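Local coordinates for protein PilM (PDB 3EOI) that is of uncertain function but probably takes part in assembling plasmid-encoded pili in Escherichia coli, at residues Gly76-Leu81 / Leu91-Asn96; Lys56-Leu61 / Val67-Lys72; Asp30-His35 / Gly43-Ala48. All blocks are in the same frame, centred on the assembly; numbering follows the deposited sequence.

Interaction 1: Gly76-Leu81 / Leu91-Asn96; sequences GLMGAL and LARVEN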
ATOM      1  N   GLY A  76      14.567  -1.283   2.365  1.00  7.52           N
ATOM      2  CA  GLY A  76      14.248  -0.697   3.642  1.00  7.81           C
ATOM      3  C   GLY A  76      12.830  -0.105   3.711  1.00  8.60           C
ATOM      4  O   GLY A  76      12.424   0.370   4.750  1.00  9.02           O
ATOM      5  N   LEU A  77      12.083  -0.103   2.614  1.00  6.25           N
ATOM      6  CA  LEU A  77      10.722   0.429   2.693  1.00  6.79           C
ATOM      7  C   LEU A  77       9.911  -0.447   3.667  1.00  7.64           C
ATOM      8  O   LEU A  77       9.112   0.059   4.442  1.00  8.45           O
ATOM      9  CB  LEU A  77      10.087   0.500   1.286  1.00  7.36           C
ATOM     10  CG  LEU A  77       8.620   0.965   1.210  1.00  9.24           C
ATOM     11  CD1 LEU A  77       8.461   2.371   1.850  1.00  9.05           C
ATOM     12  CD2 LEU A  77       8.074   0.907  -0.190  1.00  9.46           C
ATOM     13  N   MET A  78      10.134  -1.769   3.664  1.00  8.24           N
ATOM     14  CA  MET A  78       9.359  -2.633   4.566  1.00  7.95           C
ATOM     15  C   MET A  78       9.658  -2.265   5.996  1.00  6.65           C
ATOM     16  O   MET A  78       8.750  -2.091   6.779  1.00  7.43           O
ATOM     17  CB  MET A  78       9.683  -4.109   4.318  1.00  8.68           C
ATOM     18  CG  MET A  78       8.846  -5.087   5.125  1.00 13.41           C
ATOM     19  SD  MET A  78       7.118  -5.332   4.537  1.00  7.65           S
ATOM     20  CE  MET A  78       7.374  -6.260   3.012  1.00 16.26           C
ATOM     21  N   GLY A  79      10.937  -2.087   6.307  1.00  7.64           N
ATOM     22  CA  GLY A  79      11.310  -1.735   7.710  1.00  7.59           C
ATOM     23  C   GLY A  79      10.740  -0.357   8.089  1.00  8.72           C
ATOM     24  O   GLY A  79      10.414  -0.140   9.254  1.00 10.30           O
ATOM     25  N   ALA A  80      10.630   0.570   7.123  1.00  7.34           N
ATOM     26  CA  ALA A  80      10.113   1.899   7.462  1.00  6.32           C
ATOM     27  C   ALA A  80       8.602   1.797   7.728  1.00  6.52           C
ATOM     28  O   ALA A  80       8.071   2.456   8.639  1.00  8.34           O
ATOM     29  CB  ALA A  80      10.402   2.865   6.359  1.00  8.35           C
ATOM     30  N   LEU A  81       7.914   0.967   6.929  1.00  5.59           N
ATOM     31  CA  LEU A  81       6.495   0.763   7.175  1.00  7.72           C
ATOM     32  C   LEU A  81       6.277   0.152   8.509  1.00  9.32           C
ATOM     33  O   LEU A  81       5.340   0.521   9.250  1.00 11.29           O
ATOM     34  CB  LEU A  81       5.913  -0.158   6.093  1.00  8.32           C
ATOM     35  CG  LEU A  81       5.781   0.505   4.722  1.00 11.16           C
ATOM     36  CD1 LEU A  81       5.505  -0.526   3.653  1.00  9.44           C
ATOM     37  CD2 LEU A  81       4.660   1.562   4.712  1.00 10.16           C
ATOM     38  N   LEU A  91       1.809  -6.944   6.301  1.00  7.75           N
ATOM     39  CA  LEU A  91       2.222  -6.632   4.959  1.00  8.13           C
ATOM     40  C   LEU A  91       2.645  -7.888   4.186  1.00  9.98           C
ATOM     41  O   LEU A  91       2.910  -8.917   4.787  1.00 11.04           O
ATOM     42  CB  LEU A  91       3.398  -5.653   4.958  1.00 10.64           C
ATOM     43  CG  LEU A  91       3.095  -4.301   5.626  1.00 11.42           C
ATOM     44  CD1 LEU A  91       4.353  -3.518   5.866  1.00 12.62           C
ATOM     45  CD2 LEU A  91       2.055  -3.508   4.819  1.00 12.06           C
ATOM     46  N   ALA A  92       2.664  -7.745   2.885  1.00  9.03           N
ATOM     47  CA  ALA A  92       3.048  -8.806   1.928  1.00  9.39           C
ATOM     48  C   ALA A  92       3.761  -8.187   0.729  1.00 11.12           C
ATOM     49  O   ALA A  92       4.026  -6.969   0.725  1.00 10.68           O
ATOM     50  CB  ALA A  92       1.800  -9.659   1.453  1.00 11.03           C
ATOM     51  N   ARG A  93       4.104  -9.046  -0.242  1.00 11.48           N
ATOM     52  CA  ARG A  93       4.869  -8.671  -1.427  1.00 12.42           C
ATOM     53  C   ARG A  93       4.222  -9.235  -2.676  1.00 12.25           C
ATOM     54  O   ARG A  93       3.516 -10.218  -2.596  1.00 10.99           O
ATOM     55  CB  ARG A  93       6.319  -9.281  -1.321  1.00 14.08           C
ATOM     56  CG  ARG A  93       7.289  -8.541  -0.424  1.00 26.85           C
ATOM     57  CD  ARG A  93       8.472  -9.426   0.067  1.00 19.05           C
ATOM     58  NE  ARG A  93       9.109 -10.279  -0.944  1.00 26.88           N
ATOM     59  CZ  ARG A  93       9.878 -11.326  -0.640  1.00 21.77           C
ATOM     60  NH1 ARG A  93      10.089 -11.654   0.634  1.00 27.70           N
ATOM     61  NH2 ARG A  93      10.432 -12.049  -1.599  1.00 27.28           N
ATOM     62  N   VAL A  94       4.431  -8.616  -3.838  1.00 12.45           N
ATOM     63  CA  VAL A  94       3.955  -9.232  -5.097  1.00 11.65           C
ATOM     64  C   VAL A  94       5.173  -9.373  -5.962  1.00 11.24           C
ATOM     65  O   VAL A  94       5.889  -8.389  -6.185  1.00 11.53           O
ATOM     66  CB  VAL A  94       2.901  -8.384  -5.824  1.00 10.78           C
ATOM     67  CG1 VAL A  94       2.538  -9.015  -7.198  1.00 11.64           C
ATOM     68  CG2 VAL A  94       1.669  -8.225  -4.877  1.00 11.58           C
ATOM     69  N   GLU A  95       5.406 -10.607  -6.408  1.00 12.12           N
ATOM     70  CA  GLU A  95       6.540 -10.954  -7.255  1.00 14.82           C
ATOM     71  C   GLU A  95       6.036 -11.958  -8.312  1.00 15.65           C
ATOM     72  O   GLU A  95       5.298 -12.900  -8.024  1.00 15.31           O
ATOM     73  CB  GLU A  95       7.631 -11.582  -6.404  1.00 18.17           C
ATOM     74  CG  GLU A  95       8.837 -12.013  -7.162  1.00 48.71           C
ATOM     75  CD  GLU A  95       9.946 -12.434  -6.212  1.00 21.56           C
ATOM     76  OE1 GLU A  95      10.337 -11.602  -5.358  1.00 49.11           O
ATOM     77  OE2 GLU A  95      10.411 -13.593  -6.314  1.00 49.40           O
ATOM     78  N   ASN A  96       6.374 -11.707  -9.569  1.00 15.31           N
ATOM     79  CA  ASN A  96       5.897 -12.577 -10.643  1.00 17.59           C
ATOM     80  C   ASN A  96       4.406 -12.921 -10.619  1.00 17.61           C
ATOM     81  O   ASN A  96       4.015 -14.055 -10.829  1.00 18.26           O
ATOM     82  CB  ASN A  96       6.817 -13.788 -10.761  1.00 21.26           C
ATOM     83  CG  ASN A  96       8.269 -13.358 -10.945  1.00 41.56           C
ATOM     84  OD1 ASN A  96       9.111 -13.609 -10.096  1.00 24.09           O
ATOM     85  ND2 ASN A  96       8.541 -12.623 -12.023  1.00 23.84           N
TER

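Interaction 2: Lys56-Leu61 / Val67-Lys72; sequences KNVSHL and VFVWAK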
ATOM      1  N   LYS A  56       0.580  10.292  -5.521  1.00 30.10           N
ATOM      2  CA  LYS A  56       1.242   9.633  -6.618  1.00 30.66           C
ATOM      3  C   LYS A  56       1.970   8.379  -6.173  1.00 28.69           C
ATOM      4  O   LYS A  56       2.275   7.525  -6.997  1.00 29.44           O
ATOM      5  CB  LYS A  56       2.222  10.591  -7.307  1.00 33.11           C
ATOM      6  CG  LYS A  56       2.384  10.322  -8.795  1.00 63.53           C
ATOM      7  CD  LYS A  56       2.173   8.840  -9.111  1.00 36.13           C
ATOM      8  CE  LYS A  56       2.707   8.487 -10.489  1.00 63.74           C
ATOM      9  NZ  LYS A  56       4.199   8.439 -10.490  1.00 36.90           N
ATOM     10  N   ASN A  57       2.260   8.249  -4.881  1.00 25.90           N
ATOM     11  CA  ASN A  57       3.099   7.147  -4.477  1.00 24.43           C
ATOM     12  C   ASN A  57       2.395   6.051  -3.673  1.00 20.72           C
ATOM     13  O   ASN A  57       3.053   5.183  -3.133  1.00 22.21           O
ATOM     14  CB  ASN A  57       4.364   7.631  -3.747  1.00 27.36           C
ATOM     15  CG  ASN A  57       4.040   8.477  -2.563  1.00 46.41           C
ATOM     16  OD1 ASN A  57       2.855   8.685  -2.295  1.00 30.25           O
ATOM     17  ND2 ASN A  57       5.071   8.994  -1.847  1.00 28.52           N
ATOM     18  N   VAL A  58       1.068   6.072  -3.634  1.00 17.93           N
ATOM     19  CA  VAL A  58       0.330   4.948  -3.009  1.00 17.84           C
ATOM     20  C   VAL A  58      -0.944   4.697  -3.804  1.00 14.00           C
ATOM     21  O   VAL A  58      -1.582   5.650  -4.252  1.00 15.03           O
ATOM     22  CB  VAL A  58       0.076   5.139  -1.504  1.00 20.15           C
ATOM     23  CG1 VAL A  58      -0.362   6.514  -1.175  1.00 28.90           C
ATOM     24  CG2 VAL A  58      -0.908   4.094  -0.990  1.00 27.43           C
ATOM     25  N   SER A  59      -1.278   3.425  -4.076  1.00 11.75           N
ATOM     26  CA  SER A  59      -2.416   3.062  -4.913  1.00 10.58           C
ATOM     27  C   SER A  59      -3.279   2.076  -4.125  1.00  8.43           C
ATOM     28  O   SER A  59      -2.803   1.446  -3.191  1.00  8.43           O
ATOM     29  CB  SER A  59      -1.937   2.363  -6.163  1.00 12.24           C
ATOM     30  OG  SER A  59      -1.005   3.226  -6.882  1.00 13.92           O
ATOM     31  N   HIS A  60      -4.560   2.018  -4.505  1.00  8.16           N
ATOM     32  CA  HIS A  60      -5.456   1.078  -3.920  1.00  8.26           C
ATOM     33  C   HIS A  60      -6.553   0.593  -4.844  1.00  9.15           C
ATOM     34  O   HIS A  60      -6.796   1.140  -5.921  1.00  9.72           O
ATOM     35  CB  HIS A  60      -6.008   1.587  -2.582  1.00 10.28           C
ATOM     36  CG  HIS A  60      -7.255   2.425  -2.704  1.00 10.94           C
ATOM     37  ND1 HIS A  60      -7.200   3.773  -2.985  1.00 11.68           N
ATOM     38  CD2 HIS A  60      -8.570   2.135  -2.479  1.00 10.92           C
ATOM     39  CE1 HIS A  60      -8.435   4.268  -3.004  1.00 11.20           C
ATOM     40  NE2 HIS A  60      -9.281   3.298  -2.699  1.00 12.70           N
ATOM     41  N   LEU A  61      -7.147  -0.519  -4.441  1.00  8.35           N
ATOM     42  CA  LEU A  61      -8.204  -1.102  -5.250  1.00  8.68           C
ATOM     43  C   LEU A  61      -9.008  -2.014  -4.354  1.00  8.08           C
ATOM     44  O   LEU A  61      -8.462  -2.706  -3.511  1.00 10.11           O
ATOM     45  CB  LEU A  61      -7.675  -1.930  -6.439  1.00  9.45           C
ATOM     46  CG  LEU A  61      -8.687  -2.859  -7.155  1.00 10.50           C
ATOM     47  CD1 LEU A  61      -9.579  -2.031  -8.072  1.00 11.20           C
ATOM     48  CD2 LEU A  61      -7.861  -3.869  -7.950  1.00 10.74           C
ATOM     49  N   VAL A  67      -9.679  -5.112   0.135  1.00  8.15           N
ATOM     50  CA  VAL A  67      -8.996  -3.929  -0.294  1.00  7.45           C
ATOM     51  C   VAL A  67      -7.486  -4.178  -0.283  1.00  7.75           C
ATOM     52  O   VAL A  67      -6.909  -4.833   0.635  1.00  8.70           O
ATOM     53  CB  VAL A  67      -9.309  -2.716   0.624  1.00  7.27           C
ATOM     54  CG1 VAL A  67      -8.891  -2.919   2.090  1.00  9.33           C
ATOM     55  CG2 VAL A  67      -8.709  -1.392   0.056  1.00 10.07           C
ATOM     56  N   PHE A  68      -6.852  -3.620  -1.302  1.00  6.26           N
ATOM     57  CA  PHE A  68      -5.416  -3.777  -1.538  1.00  6.12           C
ATOM     58  C   PHE A  68      -4.820  -2.369  -1.638  1.00  7.49           C
ATOM     59  O   PHE A  68      -5.347  -1.493  -2.396  1.00  7.64           O
ATOM     60  CB  PHE A  68      -5.174  -4.408  -2.901  1.00  8.99           C
ATOM     61  CG  PHE A  68      -5.743  -5.781  -3.064  1.00  8.59           C
ATOM     62  CD1 PHE A  68      -4.931  -6.903  -2.968  1.00 10.65           C
ATOM     63  CD2 PHE A  68      -7.123  -5.960  -3.321  1.00 11.56           C
ATOM     64  CE1 PHE A  68      -5.486  -8.205  -3.100  1.00 11.10           C
ATOM     65  CE2 PHE A  68      -7.655  -7.218  -3.437  1.00 10.47           C
ATOM     66  CZ  PHE A  68      -6.852  -8.337  -3.336  1.00 13.67           C
ATOM     67  N   VAL A  69      -3.708  -2.162  -0.941  1.00  5.81           N
ATOM     68  CA  VAL A  69      -3.027  -0.878  -0.926  1.00  6.13           C
ATOM     69  C   VAL A  69      -1.550  -1.201  -1.175  1.00  8.23           C
ATOM     70  O   VAL A  69      -0.989  -2.125  -0.560  1.00  7.80           O
ATOM     71  CB  VAL A  69      -3.149  -0.167   0.456  1.00  6.45           C
ATOM     72  CG1 VAL A  69      -2.334   1.115   0.495  1.00 11.37           C
ATOM     73  CG2 VAL A  69      -4.605   0.075   0.765  1.00 11.83           C
ATOM     74  N   TRP A  70      -0.933  -0.487  -2.092  1.00  7.07           N
ATOM     75  CA  TRP A  70       0.436  -0.878  -2.435  1.00  5.83           C
ATOM     76  C   TRP A  70       1.327   0.274  -2.865  1.00  7.42           C
ATOM     77  O   TRP A  70       0.857   1.370  -3.265  1.00  7.27           O
ATOM     78  CB  TRP A  70       0.417  -1.940  -3.545  1.00  7.27           C
ATOM     79  CG  TRP A  70      -0.087  -1.452  -4.928  1.00  7.95           C
ATOM     80  CD1 TRP A  70       0.647  -0.861  -5.899  1.00  8.23           C
ATOM     81  CD2 TRP A  70      -1.435  -1.502  -5.415  1.00  6.57           C
ATOM     82  NE1 TRP A  70      -0.137  -0.589  -6.990  1.00  8.41           N
ATOM     83  CE2 TRP A  70      -1.437  -0.941  -6.706  1.00  8.02           C
ATOM     84  CE3 TRP A  70      -2.638  -1.981  -4.887  1.00  8.31           C
ATOM     85  CZ2 TRP A  70      -2.572  -0.842  -7.456  1.00  9.00           C
ATOM     86  CZ3 TRP A  70      -3.807  -1.853  -5.668  1.00  8.16           C
ATOM     87  CH2 TRP A  70      -3.742  -1.277  -6.949  1.00  8.95           C
ATOM     88  N   ALA A  71       2.627  -0.008  -2.745  1.00  8.48           N
ATOM     89  CA  ALA A  71       3.653   0.958  -3.204  1.00  9.79           C
ATOM     90  C   ALA A  71       4.847   0.225  -3.778  1.00 10.22           C
ATOM     91  O   ALA A  71       5.136  -0.910  -3.406  1.00 11.01           O
ATOM     92  CB  ALA A  71       4.072   1.899  -2.072  1.00 10.92           C
ATOM     93  N   LYS A  72       5.532   0.873  -4.724  1.00 11.24           N
ATOM     94  CA  LYS A  72       6.719   0.296  -5.343  1.00 13.36           C
ATOM     95  C   LYS A  72       7.756  -0.031  -4.267  1.00 10.82           C
ATOM     96  O   LYS A  72       8.094   0.827  -3.478  1.00 10.73           O
ATOM     97  CB  LYS A  72       7.318   1.297  -6.343  1.00 16.68           C
ATOM     98  CG  LYS A  72       8.654   0.879  -6.967  1.00 32.58           C
ATOM     99  CD  LYS A  72       8.901   1.533  -8.372  1.00 24.33           C
ATOM    100  CE  LYS A  72       9.868   2.736  -8.322  1.00 33.37           C
ATOM    101  NZ  LYS A  72      10.208   3.302  -9.695  1.00 28.38           N
TER

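Interaction 3: Asp30-His35 / Gly43-Ala48; sequences DYLYQH and GQLTSA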
ATOM      1  N   ASP A  30     -10.136   2.769   8.031  1.00  8.56           N
ATOM      2  CA  ASP A  30     -11.136   3.348   8.885  1.00 11.76           C
ATOM      3  C   ASP A  30     -12.461   3.502   8.160  1.00 10.02           C
ATOM      4  O   ASP A  30     -13.511   3.176   8.723  1.00 10.32           O
ATOM      5  CB  ASP A  30     -10.636   4.683   9.406  1.00 16.06           C
ATOM      6  CG  ASP A  30      -9.434   4.521  10.372  1.00 18.18           C
ATOM      7  OD1 ASP A  30      -9.041   3.355  10.688  1.00 21.43           O
ATOM      8  OD2 ASP A  30      -8.875   5.529  10.838  1.00 21.00           O
ATOM      9  N   TYR A  31     -12.433   3.955   6.902  1.00  8.48           N
ATOM     10  CA  TYR A  31     -13.694   4.139   6.163  1.00  7.05           C
ATOM     11  C   TYR A  31     -14.386   2.782   5.991  1.00  7.37           C
ATOM     12  O   TYR A  31     -15.641   2.661   6.171  1.00  7.62           O
ATOM     13  CB  TYR A  31     -13.430   4.708   4.739  1.00  8.36           C
ATOM     14  CG  TYR A  31     -14.720   5.061   4.073  1.00  8.81           C
ATOM     15  CD1 TYR A  31     -15.332   6.301   4.314  1.00 10.68           C
ATOM     16  CD2 TYR A  31     -15.391   4.146   3.235  1.00  9.77           C
ATOM     17  CE1 TYR A  31     -16.582   6.609   3.774  1.00 11.00           C
ATOM     18  CE2 TYR A  31     -16.649   4.442   2.698  1.00 10.39           C
ATOM     19  CZ  TYR A  31     -17.237   5.683   2.954  1.00 11.59           C
ATOM     20  OH  TYR A  31     -18.456   6.003   2.391  1.00 13.63           O
ATOM     21  N   LEU A  32     -13.643   1.762   5.558  1.00  7.93           N
ATOM     22  CA  LEU A  32     -14.304   0.484   5.305  1.00  8.46           C
ATOM     23  C   LEU A  32     -14.740  -0.208   6.586  1.00  7.68           C
ATOM     24  O   LEU A  32     -15.707  -0.980   6.573  1.00  9.45           O
ATOM     25  CB  LEU A  32     -13.406  -0.445   4.469  1.00  8.68           C
ATOM     26  CG  LEU A  32     -13.135   0.049   3.064  1.00 10.29           C
ATOM     27  CD1 LEU A  32     -12.032  -0.841   2.494  1.00  9.56           C
ATOM     28  CD2 LEU A  32     -14.408   0.011   2.231  1.00  9.64           C
ATOM     29  N   TYR A  33     -14.044   0.037   7.690  1.00  6.10           N
ATOM     30  CA  TYR A  33     -14.538  -0.489   8.982  1.00  8.13           C
ATOM     31  C   TYR A  33     -15.883   0.122   9.366  1.00  7.42           C
ATOM     32  O   TYR A  33     -16.772  -0.536   9.909  1.00  8.32           O
ATOM     33  CB  TYR A  33     -13.545  -0.097  10.040  1.00  8.10           C
ATOM     34  CG  TYR A  33     -13.833  -0.562  11.460  1.00  8.68           C
ATOM     35  CD1 TYR A  33     -13.578  -1.877  11.880  1.00  7.78           C
ATOM     36  CD2 TYR A  33     -14.375   0.318  12.390  1.00  8.23           C
ATOM     37  CE1 TYR A  33     -13.817  -2.258  13.197  1.00  9.93           C
ATOM     38  CE2 TYR A  33     -14.633  -0.073  13.720  1.00  9.92           C
ATOM     39  CZ  TYR A  33     -14.383  -1.362  14.075  1.00  7.54           C
ATOM     40  OH  TYR A  33     -14.630  -1.751  15.384  1.00 12.07           O
ATOM     41  N   GLN A  34     -15.999   1.441   9.200  1.00  7.47           N
ATOM     42  CA  GLN A  34     -17.283   2.150   9.387  1.00  7.33           C
ATOM     43  C   GLN A  34     -18.396   1.682   8.436  1.00  7.72           C
ATOM     44  O   GLN A  34     -19.560   1.562   8.823  1.00  7.65           O
ATOM     45  CB  GLN A  34     -17.058   3.668   9.211  1.00  8.80           C
ATOM     46  CG  GLN A  34     -16.184   4.241  10.331  1.00 12.17           C
ATOM     47  CD  GLN A  34     -15.851   5.714  10.069  1.00 12.78           C
ATOM     48  OE1 GLN A  34     -16.625   6.422   9.408  1.00 14.92           O
ATOM     49  NE2 GLN A  34     -14.722   6.170  10.604  1.00 14.91           N
ATOM     50  N   HIS A  35     -18.020   1.403   7.182  1.00  8.50           N
ATOM     51  CA  HIS A  35     -18.944   1.130   6.100  1.00 10.54           C
ATOM     52  C   HIS A  35     -18.591  -0.152   5.370  1.00  9.36           C
ATOM     53  O   HIS A  35     -18.207  -0.115   4.189  1.00  8.82           O
ATOM     54  CB  HIS A  35     -18.903   2.261   5.071  1.00 12.71           C
ATOM     55  CG  HIS A  35     -19.261   3.593   5.648  1.00 15.81           C
ATOM     56  ND1 HIS A  35     -20.560   3.945   5.917  1.00 15.56           N
ATOM     57  CD2 HIS A  35     -18.489   4.625   6.071  1.00 16.09           C
ATOM     58  CE1 HIS A  35     -20.585   5.162   6.434  1.00 17.05           C
ATOM     59  NE2 HIS A  35     -19.346   5.602   6.528  1.00 16.95           N
ATOM     60  N   GLY A  43     -13.666  -0.883  -7.014  1.00  9.77           N
ATOM     61  CA  GLY A  43     -13.149   0.446  -7.443  1.00  9.14           C
ATOM     62  C   GLY A  43     -12.330   1.026  -6.325  1.00 10.44           C
ATOM     63  O   GLY A  43     -11.597   0.317  -5.654  1.00 10.73           O
ATOM     64  N   GLN A  44     -12.417   2.339  -6.183  1.00 10.51           N
ATOM     65  CA  GLN A  44     -11.629   3.027  -5.179  1.00  9.33           C
ATOM     66  C   GLN A  44     -12.519   3.949  -4.353  1.00 10.33           C
ATOM     67  O   GLN A  44     -13.559   4.462  -4.836  1.00 11.55           O
ATOM     68  CB  GLN A  44     -10.589   3.940  -5.856  1.00  9.37           C
ATOM     69  CG  GLN A  44      -9.328   3.305  -6.429  1.00 12.17           C
ATOM     70  CD  GLN A  44      -9.512   2.575  -7.734  1.00 11.36           C
ATOM     71  OE1 GLN A  44     -10.296   3.001  -8.606  1.00 11.98           O
ATOM     72  NE2 GLN A  44      -8.732   1.490  -7.921  1.00  9.92           N
ATOM     73  N   LEU A  45     -12.053   4.239  -3.129  1.00  9.99           N
ATOM     74  CA  LEU A  45     -12.702   5.244  -2.313  1.00  9.28           C
ATOM     75  C   LEU A  45     -12.265   6.603  -2.852  1.00  9.95           C
ATOM     76  O   LEU A  45     -11.199   6.732  -3.470  1.00 11.75           O
ATOM     77  CB  LEU A  45     -12.275   5.120  -0.856  1.00  8.76           C
ATOM     78  CG  LEU A  45     -12.529   3.771  -0.235  1.00  7.80           C
ATOM     79  CD1 LEU A  45     -12.131   3.861   1.216  1.00 10.80           C
ATOM     80  CD2 LEU A  45     -13.996   3.436  -0.316  1.00 10.46           C
ATOM     81  N   THR A  46     -13.044   7.635  -2.601  1.00 11.51           N
ATOM     82  CA  THR A  46     -12.687   8.950  -3.160  1.00 13.50           C
ATOM     83  C   THR A  46     -11.870   9.814  -2.223  1.00 15.19           C
ATOM     84  O   THR A  46     -11.747   9.525  -1.030  1.00 14.66           O
ATOM     85  CB  THR A  46     -13.938   9.760  -3.523  1.00 14.61           C
ATOM     86  OG1 THR A  46     -14.647  10.064  -2.313  1.00 14.88           O
ATOM     87  CG2 THR A  46     -14.868   8.979  -4.503  1.00 14.60           C
ATOM     88  N   SER A  47     -11.326  10.906  -2.769  1.00 17.02           N
ATOM     89  CA  SER A  47     -10.593  11.893  -1.944  1.00 17.70           C
ATOM     90  C   SER A  47     -11.446  12.459  -0.847  1.00 17.09           C
ATOM     91  O   SER A  47     -10.977  12.577   0.311  1.00 17.50           O
ATOM     92  CB  SER A  47     -10.014  13.017  -2.805  1.00 19.39           C
ATOM     93  OG  SER A  47      -8.840  12.537  -3.430  1.00 37.80           O
ATOM     94  N   ALA A  48     -12.712  12.738  -1.144  1.00 17.38           N
ATOM     95  CA  ALA A  48     -13.600  13.204  -0.087  1.00 17.35           C
ATOM     96  C   ALA A  48     -13.765  12.161   1.022  1.00 16.86           C
ATOM     97  O   ALA A  48     -13.698  12.502   2.198  1.00 16.90           O
ATOM     98  CB  ALA A  48     -14.959  13.612  -0.635  1.00 18.15           C
TER

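Interaction 1: Gly76-Leu81 / Leu91-Asn96
Met78 and Leu91 carry most of this contact, their side chains running antiparallel alongside one another so that the sulfur Met78 SD lies 3.6 Å from Leu91 CD1. The same leucine methyl meets the helix a second time: Leu91 CD1 sits 3.7 Å from Leu81 CB, with the two leucine side chains roughly perpendicular. Residues three apart on helix 77-84 thus share one methyl group. With CG anti to the backbone N (chi1 -175°) and further bends at chi2 and chi3, Met78 swings its CE toward Ala92 and Arg93. The touches there are looser, Met78 CE being 4.1 Å from Arg93 CG, where the thioether crosses the aliphatic part of the arginine. The charged end of Arg93 looks elsewhere, to a long in-plane salt bridge from Arg93 NH2 to Glu95 OE1 at 3.8 Å. Ile120 of the neighbouring strand 119-123 touches both Met78 and Leu81, while Leu81 also packs on Ala18 and Phe21 of helix 10-34. No hydrogen bond spans the two segments, so what holds them here is apolar fit and dispersion, which sets the spacing less strictly than directional bonds would.

Interaction 2: Lys56-Leu61 / Val67-Lys72
Ser59 and Trp70 form a hydrogen-bonded antiparallel pair: Ser59 N reaches Trp70 O at 3.1 Å, and Trp70 N returns to Ser59 O at 2.9 Å. Two residues on, Leu61 and Phe68 repeat the exchange, with Leu61 N to Phe68 O at 2.9 Å and Phe68 N to Leu61 O at 2.9 Å. The first of these two is the most bent of the four, at 146° on the hydrogen. Phe68 O also receives the CA-H of His60, the non-hydrogen-bonded partner of Val69, with His60 CA 3.0 Å from Phe68 O. The carbonyl of Leu61 further lies at the edge of the Phe68 ring, in its plane.

This is the beta hairpin of strands 59-63 and 66-72, an outer strand bonded to an inner one; Val69 and Ala71 turn their own backbone groups to Trp122 and Ile120 of strand 119-123. His60 points its polar groups outward from the hairpin, NE2 pairing with Leu45 N and the carbonyl O with Gln44 NE2. Before the strand, Asn57 bonds through ND2 to Asp20 and through O to Gln17, both on helix 10-34.

Trp70 takes the position between its backbone N and carbonyl carbon (chi1 67°), which carries the indole across to the outer strand. Ser59 CB lies over one face as a CH-pi contact, 3.7 Å from the centroid of the five-membered ring, and Leu61 CB comes in at the indole's edge. Toward helix 10-34, Val58 CG2 meets Val69 CG1 at 3.6 Å. Backbone bonds therefore fix the register of the hairpin, while the indole clasps the outer strand from one side and the valines join it from the other.

Interaction 3: Asp30-His35 / Gly43-Ala48
Tyr31 swings its ring over to Leu45 because CG stands anti to the helix backbone N (chi1 -172°); Leu45, in turn, has CG anti to its carbonyl carbon (chi1 -57°), which sends both of its methyls toward helix 10-34. The two side chains meet at a slant, Leu45 CD1 lying 3.8 Å from Tyr31 CD2 and equally near Tyr31 CB. The other methyl, Leu45 CD2, is 3.9 Å from Tyr31 CD2, so both methyls come at the ring obliquely from the same side of its plane, near the CD2 corner. Leu32 joins more loosely, its CD2 being 4.3 Å from Leu45 CD2.

Here the last turn of the long helix 10-34 packs against the segment leading into the short helix 47-50, after the chain has looped back through Arg38, which touches Tyr31, Leu32 and Leu45. Thr46, next to Leu45, is the N-cap of that short helix: its side chain caps a backbone N a little further on, and Thr46 N bonds to Gln49 OE1, a reciprocal pattern consistent with a capping box.

His35, the first residue to leave helical geometry, bonds through its N to Tyr31 O at 2.9 Å and brings its CD2 over the face of the tyrosine ring turned away from Leu45, 3.5 Å above the plane. Replacing Tyr31 with an alanine keeps the CB touch to Leu45 CD1 but would probably open a gap beside Leu45 CD2 and take from the His35 ring the aromatic face it lies against. No polar bond runs between the two segments; Leu45 rests further on Leu50 and on Ile62 of strand 59-63.

From the N terminus, the chain runs through helix 10-34, and interaction 3 closes the first loop, bringing the segment before helix 47-50 back to the C-terminal end of helix 10-34. Interaction 2 then closes the tight turn of the hairpin, and interaction 1 closes the stretch from helix 77-84 to strand 92-95. The three follow in series; none nests in or crosses another. Interactions 2 and 3 meet at the outer hairpin strand, and Val67 CG1 packs on Leu32 CD1 at 3.8 Å. Leu77 CD2, 3.3 Å from Lys72 O, joins interactions 1 and 2. Interactions 1 and 3 lie on opposite sides of the chain's centre, about 23 Å apart between centres.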